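Local structure of transcriptional activator PlcR protein (Bacillus thuringiensis, 3U3W) at residues 100-105 and 113-118; 238-243 and 276-281. The protein activates transcription as a quorum-sensing virulence regulator of Bacillus, binding DNA through a helix-turn-helix domain when the signal peptide PapR is bound. One frame throughout, in Å; residues are numbered along the deposited sequence.

Interaction 1 (100-105 and 113-118)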
ATOM      1  N   ASN A 100      -6.312 -26.711  -7.600  1.00 37.97           N
ATOM      2  CA  ASN A 100      -7.735 -26.868  -7.278  1.00 48.68           C
ATOM      3  C   ASN A 100      -8.601 -25.776  -7.871  1.00 43.50           C
ATOM      4  O   ASN A 100      -9.634 -26.052  -8.474  1.00 47.59           O
ATOM      5  CB  ASN A 100      -7.956 -26.973  -5.767  1.00 36.29           C
ATOM      6  CG  ASN A 100      -7.551 -28.336  -5.229  1.00 65.75           C
ATOM      7  OD1 ASN A 100      -7.534 -29.323  -5.973  1.00 60.73           O
ATOM      8  ND2 ASN A 100      -7.216 -28.400  -3.942  1.00 57.72           N
ATOM      9  N   GLU A 101      -8.162 -24.536  -7.712  1.00 46.20           N
ATOM     10  CA  GLU A 101      -8.877 -23.415  -8.284  1.00 40.99           C
ATOM     11  C   GLU A 101      -8.899 -23.490  -9.809  1.00 44.65           C
ATOM     12  O   GLU A 101      -9.889 -23.134 -10.451  1.00 49.55           O
ATOM     13  CB  GLU A 101      -8.245 -22.102  -7.824  1.00 40.11           C
ATOM     14  CG  GLU A 101      -9.045 -20.882  -8.219  1.00 43.24           C
ATOM     15  CD  GLU A 101     -10.370 -20.798  -7.472  1.00 57.31           C
ATOM     16  OE1 GLU A 101     -10.415 -21.266  -6.309  1.00 50.54           O
ATOM     17  OE2 GLU A 101     -11.357 -20.276  -8.049  1.00 43.92           O
ATOM     18  N   LEU A 102      -7.794 -23.945 -10.387  1.00 46.21           N
ATOM     19  CA  LEU A 102      -7.647 -23.969 -11.840  1.00 50.34           C
ATOM     20  C   LEU A 102      -8.609 -24.943 -12.504  1.00 56.18           C
ATOM     21  O   LEU A 102      -9.038 -24.722 -13.642  1.00 54.80           O
ATOM     22  CB  LEU A 102      -6.202 -24.311 -12.233  1.00 37.06           C
ATOM     23  CG  LEU A 102      -5.264 -23.115 -12.388  1.00 44.49           C
ATOM     24  CD1 LEU A 102      -3.790 -23.546 -12.403  1.00 38.06           C
ATOM     25  CD2 LEU A 102      -5.632 -22.366 -13.668  1.00 35.60           C
ATOM     26  N   LYS A 103      -8.944 -26.021 -11.799  1.00 46.42           N
ATOM     27  CA  LYS A 103      -9.760 -27.066 -12.407  1.00 69.19           C
ATOM     28  C   LYS A 103     -11.266 -26.781 -12.333  1.00 68.51           C
ATOM     29  O   LYS A 103     -12.073 -27.529 -12.886  1.00 71.91           O
ATOM     30  CB  LYS A 103      -9.381 -28.459 -11.873  1.00 60.41           C
ATOM     31  CG  LYS A 103      -9.585 -28.663 -10.394  1.00 60.86           C
ATOM     32  CD  LYS A 103      -8.971 -29.988  -9.944  1.00 59.59           C
ATOM     33  CE  LYS A 103      -9.157 -31.083 -11.003  1.00 72.96           C
ATOM     34  NZ  LYS A 103      -9.769 -32.342 -10.461  1.00 52.24           N
ATOM     35  N   LYS A 104     -11.634 -25.686 -11.667  1.00 60.11           N
ATOM     36  CA  LYS A 104     -12.997 -25.158 -11.755  1.00 44.59           C
ATOM     37  C   LYS A 104     -13.275 -24.580 -13.144  1.00 66.61           C
ATOM     38  O   LYS A 104     -14.428 -24.361 -13.509  1.00 83.21           O
ATOM     39  CB  LYS A 104     -13.255 -24.087 -10.697  1.00 41.91           C
ATOM     40  CG  LYS A 104     -13.142 -24.569  -9.258  1.00 52.23           C
ATOM     41  CD  LYS A 104     -13.471 -23.428  -8.287  1.00 53.34           C
ATOM     42  CE  LYS A 104     -13.089 -23.775  -6.847  1.00 58.63           C
ATOM     43  NZ  LYS A 104     -13.225 -22.608  -5.915  1.00 57.27           N
ATOM     44  N   GLU A 105     -12.218 -24.326 -13.912  1.00 54.05           N
ATOM     45  CA  GLU A 105     -12.362 -23.892 -15.297  1.00 62.96           C
ATOM     46  C   GLU A 105     -13.240 -22.647 -15.494  1.00 76.96           C
ATOM     47  O   GLU A 105     -13.852 -22.487 -16.549  1.00 82.69           O
ATOM     48  CB  GLU A 105     -12.921 -25.040 -16.138  1.00 81.03           C
ATOM     49  CG  GLU A 105     -12.098 -26.312 -16.068  1.00 90.85           C
ATOM     50  CD  GLU A 105     -10.741 -26.147 -16.715  1.00 98.61           C
ATOM     51  OE1 GLU A 105     -10.617 -25.270 -17.599  1.00 94.45           O
ATOM     52  OE2 GLU A 105      -9.803 -26.886 -16.334  1.00 99.27           O
ATOM     53  N   GLN A 113      -4.924 -15.989 -15.551  1.00 35.34           N
ATOM     54  CA  GLN A 113      -3.516 -15.708 -15.793  1.00 35.13           C
ATOM     55  C   GLN A 113      -2.695 -15.700 -14.510  1.00 35.93           C
ATOM     56  O   GLN A 113      -1.580 -16.222 -14.477  1.00 29.78           O
ATOM     57  CB  GLN A 113      -3.346 -14.390 -16.523  1.00 32.99           C
ATOM     58  CG  GLN A 113      -1.955 -14.205 -17.062  1.00 33.70           C
ATOM     59  CD  GLN A 113      -1.718 -12.790 -17.487  1.00 38.29           C
ATOM     60  OE1 GLN A 113      -1.953 -11.874 -16.714  1.00 40.56           O
ATOM     61  NE2 GLN A 113      -1.273 -12.591 -18.725  1.00 40.43           N
ATOM     62  N   PHE A 114      -3.252 -15.110 -13.459  1.00 32.40           N
ATOM     63  CA  PHE A 114      -2.606 -15.111 -12.160  1.00 22.66           C
ATOM     64  C   PHE A 114      -2.398 -16.551 -11.639  1.00 29.91           C
ATOM     65  O   PHE A 114      -1.318 -16.901 -11.169  1.00 28.59           O
ATOM     66  CB  PHE A 114      -3.427 -14.294 -11.152  1.00 28.49           C
ATOM     67  CG  PHE A 114      -2.964 -14.467  -9.741  1.00 17.49           C
ATOM     68  CD1 PHE A 114      -1.956 -13.667  -9.233  1.00 25.37           C
ATOM     69  CD2 PHE A 114      -3.483 -15.474  -8.951  1.00 23.24           C
ATOM     70  CE1 PHE A 114      -1.505 -13.842  -7.939  1.00 31.59           C
ATOM     71  CE2 PHE A 114      -3.038 -15.663  -7.655  1.00 27.48           C
ATOM     72  CZ  PHE A 114      -2.044 -14.850  -7.144  1.00 33.00           C
ATOM     73  N   LEU A 115      -3.434 -17.384 -11.726  1.00 36.78           N
ATOM     74  CA  LEU A 115      -3.330 -18.788 -11.307  1.00 34.84           C
ATOM     75  C   LEU A 115      -2.234 -19.557 -12.067  1.00 29.43           C
ATOM     76  O   LEU A 115      -1.413 -20.251 -11.470  1.00 29.22           O
ATOM     77  CB  LEU A 115      -4.670 -19.498 -11.493  1.00 34.28           C
ATOM     78  CG  LEU A 115      -5.908 -18.956 -10.771  1.00 38.69           C
ATOM     79  CD1 LEU A 115      -7.146 -19.636 -11.338  1.00 28.88           C
ATOM     80  CD2 LEU A 115      -5.809 -19.114  -9.241  1.00 28.06           C
ATOM     81  N   GLN A 116      -2.247 -19.423 -13.387  1.00 20.00           N
ATOM     82  CA  GLN A 116      -1.286 -20.089 -14.259  1.00 38.28           C
ATOM     83  C   GLN A 116       0.152 -19.648 -13.992  1.00 37.12           C
ATOM     84  O   GLN A 116       1.037 -20.492 -13.840  1.00 31.49           O
ATOM     85  CB  GLN A 116      -1.657 -19.873 -15.734  1.00 30.78           C
ATOM     86  CG  GLN A 116      -2.992 -20.516 -16.115  1.00 45.86           C
ATOM     87  CD  GLN A 116      -3.203 -20.627 -17.615  1.00 57.32           C
ATOM     88  OE1 GLN A 116      -3.391 -19.622 -18.306  1.00 68.18           O
ATOM     89  NE2 GLN A 116      -3.173 -21.855 -18.128  1.00 66.81           N
ATOM     90  N   TRP A 117       0.371 -18.330 -13.935  1.00 30.78           N
ATOM     91  CA  TRP A 117       1.657 -17.771 -13.517  1.00 24.13           C
ATOM     92  C   TRP A 117       2.126 -18.450 -12.231  1.00 34.38           C
ATOM     93  O   TRP A 117       3.206 -19.040 -12.200  1.00 26.56           O
ATOM     94  CB  TRP A 117       1.565 -16.230 -13.381  1.00 33.01           C
ATOM     95  CG  TRP A 117       2.567 -15.576 -12.466  1.00 33.96           C
ATOM     96  CD1 TRP A 117       3.887 -15.904 -12.307  1.00 36.38           C
ATOM     97  CD2 TRP A 117       2.317 -14.488 -11.561  1.00 32.10           C
ATOM     98  NE1 TRP A 117       4.473 -15.080 -11.363  1.00 34.89           N
ATOM     99  CE2 TRP A 117       3.527 -14.210 -10.890  1.00 29.43           C
ATOM    100  CE3 TRP A 117       1.190 -13.722 -11.257  1.00 40.46           C
ATOM    101  CZ2 TRP A 117       3.632 -13.211  -9.931  1.00 32.66           C
ATOM    102  CZ3 TRP A 117       1.305 -12.717 -10.308  1.00 36.12           C
ATOM    103  CH2 TRP A 117       2.513 -12.479  -9.656  1.00 35.69           C
ATOM    104  N   GLN A 118       1.303 -18.413 -11.185  1.00 28.54           N
ATOM    105  CA  GLN A 118       1.711 -18.978  -9.900  1.00 25.98           C
ATOM    106  C   GLN A 118       1.926 -20.498  -9.964  1.00 33.46           C
ATOM    107  O   GLN A 118       2.800 -21.047  -9.286  1.00 22.33           O
ATOM    108  CB  GLN A 118       0.693 -18.638  -8.800  1.00 25.82           C
ATOM    109  CG  GLN A 118       0.602 -17.161  -8.483  1.00 28.53           C
ATOM    110  CD  GLN A 118       1.808 -16.646  -7.690  1.00 35.44           C
ATOM    111  OE1 GLN A 118       2.529 -17.412  -7.046  1.00 32.36           O
ATOM    112  NE2 GLN A 118       2.020 -15.337  -7.733  1.00 36.77           N
TER

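Interaction 2 (238-243 and 276-281)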
ATOM      1  N   LEU A 238      17.958  -8.162   1.947  1.00 28.39           N
ATOM      2  CA  LEU A 238      18.807  -7.084   1.437  1.00 25.09           C
ATOM      3  C   LEU A 238      20.060  -6.886   2.284  1.00 31.40           C
ATOM      4  O   LEU A 238      21.156  -6.835   1.749  1.00 34.91           O
ATOM      5  CB  LEU A 238      18.010  -5.777   1.330  1.00 24.42           C
ATOM      6  CG  LEU A 238      17.044  -5.790   0.130  1.00 24.70           C
ATOM      7  CD1 LEU A 238      16.023  -4.652   0.173  1.00 15.73           C
ATOM      8  CD2 LEU A 238      17.829  -5.784  -1.189  1.00 23.31           C
ATOM      9  N   TYR A 239      19.903  -6.793   3.601  1.00 27.50           N
ATOM     10  CA  TYR A 239      21.052  -6.755   4.491  1.00 33.10           C
ATOM     11  C   TYR A 239      21.961  -7.954   4.334  1.00 31.77           C
ATOM     12  O   TYR A 239      23.170  -7.816   4.432  1.00 33.78           O
ATOM     13  CB  TYR A 239      20.630  -6.633   5.953  1.00 28.45           C
ATOM     14  CG  TYR A 239      20.228  -5.234   6.294  1.00 29.83           C
ATOM     15  CD1 TYR A 239      21.127  -4.185   6.163  1.00 29.55           C
ATOM     16  CD2 TYR A 239      18.940  -4.952   6.706  1.00 31.66           C
ATOM     17  CE1 TYR A 239      20.755  -2.888   6.452  1.00 28.48           C
ATOM     18  CE2 TYR A 239      18.558  -3.668   6.996  1.00 37.24           C
ATOM     19  CZ  TYR A 239      19.470  -2.638   6.870  1.00 36.38           C
ATOM     20  OH  TYR A 239      19.067  -1.359   7.168  1.00 45.33           O
ATOM     21  N   TYR A 240      21.373  -9.125   4.119  1.00 24.21           N
ATOM     22  CA  TYR A 240      22.150 -10.332   3.922  1.00 29.15           C
ATOM     23  C   TYR A 240      22.959 -10.157   2.627  1.00 37.85           C
ATOM     24  O   TYR A 240      24.189 -10.287   2.617  1.00 36.13           O
ATOM     25  CB  TYR A 240      21.228 -11.568   3.864  1.00 20.93           C
ATOM     26  CG  TYR A 240      21.966 -12.854   3.553  1.00 35.76           C
ATOM     27  CD1 TYR A 240      22.514 -13.630   4.573  1.00 39.14           C
ATOM     28  CD2 TYR A 240      22.138 -13.284   2.234  1.00 32.88           C
ATOM     29  CE1 TYR A 240      23.212 -14.801   4.287  1.00 47.80           C
ATOM     30  CE2 TYR A 240      22.826 -14.461   1.944  1.00 27.19           C
ATOM     31  CZ  TYR A 240      23.360 -15.207   2.969  1.00 32.83           C
ATOM     32  OH  TYR A 240      24.041 -16.356   2.681  1.00 53.99           O
ATOM     33  N   GLN A 241      22.263  -9.835   1.543  1.00 21.62           N
ATOM     34  CA  GLN A 241      22.920  -9.574   0.276  1.00 26.63           C
ATOM     35  C   GLN A 241      24.023  -8.517   0.375  1.00 38.69           C
ATOM     36  O   GLN A 241      25.054  -8.622  -0.289  1.00 36.70           O
ATOM     37  CB  GLN A 241      21.910  -9.147  -0.777  1.00 23.86           C
ATOM     38  CG  GLN A 241      22.505  -9.172  -2.151  1.00 24.45           C
ATOM     39  CD  GLN A 241      23.053 -10.539  -2.456  1.00 29.58           C
ATOM     40  OE1 GLN A 241      22.352 -11.543  -2.311  1.00 38.78           O
ATOM     41  NE2 GLN A 241      24.320 -10.599  -2.836  1.00 39.96           N
ATOM     42  N   ARG A 242      23.805  -7.497   1.197  1.00 31.71           N
ATOM     43  CA  ARG A 242      24.776  -6.429   1.324  1.00 30.21           C
ATOM     44  C   ARG A 242      25.990  -6.939   2.094  1.00 39.88           C
ATOM     45  O   ARG A 242      27.124  -6.613   1.758  1.00 41.18           O
ATOM     46  CB  ARG A 242      24.158  -5.170   1.943  1.00 30.78           C
ATOM     47  CG  ARG A 242      24.664  -4.779   3.314  1.00 45.78           C
ATOM     48  CD  ARG A 242      25.288  -3.379   3.361  1.00 37.16           C
ATOM     49  NE  ARG A 242      24.355  -2.270   3.147  1.00 44.84           N
ATOM     50  CZ  ARG A 242      23.837  -1.511   4.117  1.00 62.84           C
ATOM     51  NH1 ARG A 242      24.153  -1.763   5.379  1.00 59.17           N
ATOM     52  NH2 ARG A 242      22.995  -0.500   3.831  1.00 32.83           N
ATOM     53  N   GLY A 243      25.756  -7.775   3.097  1.00 32.79           N
ATOM     54  CA  GLY A 243      26.846  -8.485   3.742  1.00 38.11           C
ATOM     55  C   GLY A 243      27.661  -9.326   2.752  1.00 44.85           C
ATOM     56  O   GLY A 243      28.892  -9.327   2.797  1.00 36.52           O
ATOM     57  N   LYS A 276      17.173 -18.605   7.802  1.00 56.18           N
ATOM     58  CA  LYS A 276      18.108 -18.599   8.934  1.00 61.63           C
ATOM     59  C   LYS A 276      19.325 -19.497   8.702  1.00 72.35           C
ATOM     60  O   LYS A 276      20.378 -19.293   9.312  1.00 66.60           O
ATOM     61  CB  LYS A 276      17.409 -19.029  10.226  1.00 69.81           C
ATOM     62  CG  LYS A 276      16.407 -18.037  10.806  1.00 67.12           C
ATOM     63  CD  LYS A 276      15.306 -18.804  11.534  1.00 74.89           C
ATOM     64  CE  LYS A 276      14.403 -17.916  12.382  1.00 67.62           C
ATOM     65  NZ  LYS A 276      14.971 -17.669  13.739  1.00 64.61           N
ATOM     66  N   GLU A 277      19.172 -20.499   7.838  1.00 63.13           N
ATOM     67  CA  GLU A 277      20.275 -21.411   7.530  1.00 74.72           C
ATOM     68  C   GLU A 277      21.441 -20.669   6.895  1.00 72.41           C
ATOM     69  O   GLU A 277      22.584 -20.799   7.333  1.00 71.05           O
ATOM     70  CB  GLU A 277      19.825 -22.547   6.600  1.00 71.19           C
ATOM     71  CG  GLU A 277      19.338 -23.797   7.321  1.00 87.26           C
ATOM     72  CD  GLU A 277      17.880 -24.121   7.017  1.00100.59           C
ATOM     73  OE1 GLU A 277      17.547 -24.315   5.824  1.00100.08           O
ATOM     74  OE2 GLU A 277      17.069 -24.180   7.971  1.00 83.94           O
ATOM     75  N   ALA A 278      21.139 -19.887   5.864  1.00 55.77           N
ATOM     76  CA  ALA A 278      22.166 -19.179   5.117  1.00 62.78           C
ATOM     77  C   ALA A 278      23.119 -18.411   6.020  1.00 62.55           C
ATOM     78  O   ALA A 278      24.199 -18.004   5.590  1.00 66.22           O
ATOM     79  CB  ALA A 278      21.529 -18.243   4.108  1.00 57.19           C
ATOM     80  N   LEU A 279      22.727 -18.216   7.272  1.00 61.72           N
ATOM     81  CA  LEU A 279      23.496 -17.364   8.168  1.00 64.00           C
ATOM     82  C   LEU A 279      24.567 -18.101   8.970  1.00 73.02           C
ATOM     83  O   LEU A 279      25.242 -17.499   9.807  1.00 74.57           O
ATOM     84  CB  LEU A 279      22.561 -16.597   9.099  1.00 65.28           C
ATOM     85  CG  LEU A 279      21.931 -15.362   8.466  1.00 57.59           C
ATOM     86  CD1 LEU A 279      20.767 -14.877   9.309  1.00 52.66           C
ATOM     87  CD2 LEU A 279      22.978 -14.272   8.294  1.00 43.76           C
ATOM     88  N   VAL A 280      24.723 -19.398   8.713  1.00 76.26           N
ATOM     89  CA  VAL A 280      25.770 -20.176   9.373  1.00 80.93           C
ATOM     90  C   VAL A 280      27.163 -19.623   9.073  1.00 84.12           C
ATOM     91  O   VAL A 280      27.505 -19.344   7.917  1.00 71.73           O
ATOM     92  CB  VAL A 280      25.721 -21.665   8.977  1.00 81.81           C
ATOM     93  CG1 VAL A 280      24.457 -22.314   9.518  1.00 73.95           C
ATOM     94  CG2 VAL A 280      25.817 -21.818   7.463  1.00 89.17           C
ATOM     95  N   ASN A 281      27.952 -19.452  10.130  1.00 86.06           N
ATOM     96  CA  ASN A 281      29.345 -19.034  10.009  1.00 92.04           C
ATOM     97  C   ASN A 281      29.542 -17.596   9.525  1.00 94.37           C
ATOM     98  O   ASN A 281      30.475 -17.317   8.767  1.00104.31           O
ATOM     99  CB  ASN A 281      30.126 -20.007   9.115  1.00101.69           C
ATOM    100  CG  ASN A 281      30.178 -21.413   9.688  1.00103.97           C
ATOM    101  OD1 ASN A 281      30.546 -21.613  10.849  1.00103.95           O
ATOM    102  ND2 ASN A 281      29.798 -22.396   8.877  1.00 92.94           N
TER

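Interaction 1 (100-105 and 113-118)
Leu102 and Leu115 bring the backbones closest, with their CA atoms 6.8 Å apart, where the last turn of helix 91-102 faces helix 109-125. A type I beta turn runs from Leu102 to Glu105, where phi turns positive. The contact between the two segments is apolar and small, with 196 Å² buried. Leu115 contributes CB and both its methyls. Its CB meets Leu102 CD2 at 3.7 Å, and the two leucines run past each other in opposite directions. Leu115 CD1 sits between Leu102 CD2 and Glu101 CG, 3.9 Å from each. Leu115 CD2 lies on the aliphatic part of Glu101, with Glu101 CG 3.8 Å away. Glu101 has CG anti to its backbone nitrogen (chi1 -172°) and then bends at chi2 (68°). This lays CG on the leucine and carries the carboxylate away from it. There OE1 takes the salt bridge from Lys104 NZ at 3.1 Å, on the syn side but 34° out of the carboxylate plane. OE2 pairs with Arg74, so two cations share one buried acid and probably favour its ionised form. At the margin, Gln116 CG touches Leu102 CD2 at 4.0 Å. Trp117 packs on the backbone of the bound peptide. Phe78 of helix 72-87 packs on both Glu101 and Leu115. Gln116 and Trp117 pack on Leu141 of helix 131-143, and Gln113, Phe114 and Trp117 on helix 153-167.

Interaction 2 (238-243 and 276-281)
Tyr240 has CG anti to its backbone nitrogen (chi1 176°), which sends the ring from helix 235-248 across to Ala278 and Leu279. Its chi2 of 89° sets only the ring's rotation, placing the CD1-CE1 edge towards Leu279 CD2. Leu279 has CG anti to its carbonyl carbon (chi1 -81°), which brings CD2 back to the ring. The contact belongs to the C-terminal end of the all-helical, TPR-like domain of the RNPP family. It joins helix 235-248 to the segment that follows helix 253-269. The nearest backbones, at Tyr240 and Leu279, are 8.3 Å apart between CA atoms, and the tyrosine ring spans the gap. Leu279 CD2 meets the ring at its edge and in its plane, 3.8 Å from Tyr240 CD1. The two side chains pass in opposite directions. Further out, Ala278 CB lies 3.7 Å from Tyr240 CZ, so the methyl group packs against the phenol end. Leu279 also touches Phe267 of helix 253-269. The bound peptide comes close here too: one of its apolar side chains packs on Tyr240 and an acidic one on Ala278. These two residues therefore line part of the peptide site. The single polar link between the segments is weak: Tyr240 OH donates to Ala278 O at 3.3 Å.

Overall arrangement
Interaction 1 closes before interaction 2 opens, and both belong to the helical C-terminal domain of the RNPP family. Their centres are 34 Å apart and their nearest atoms about 18 Å, so they do not touch. They share no helix. Interaction 1 joins the successive helices 91-102 and 109-125; interaction 2 joins helix 235-248 to the chain after helix 253-269, near the C-terminus. The nearest atoms of interaction 1 and interaction 2 lie about 28 Å and 46 Å from the DNA. The bound peptide touches residues of both, namely Trp117, Tyr240 and Ala278. It thus contacts widely separated parts of the helical domain.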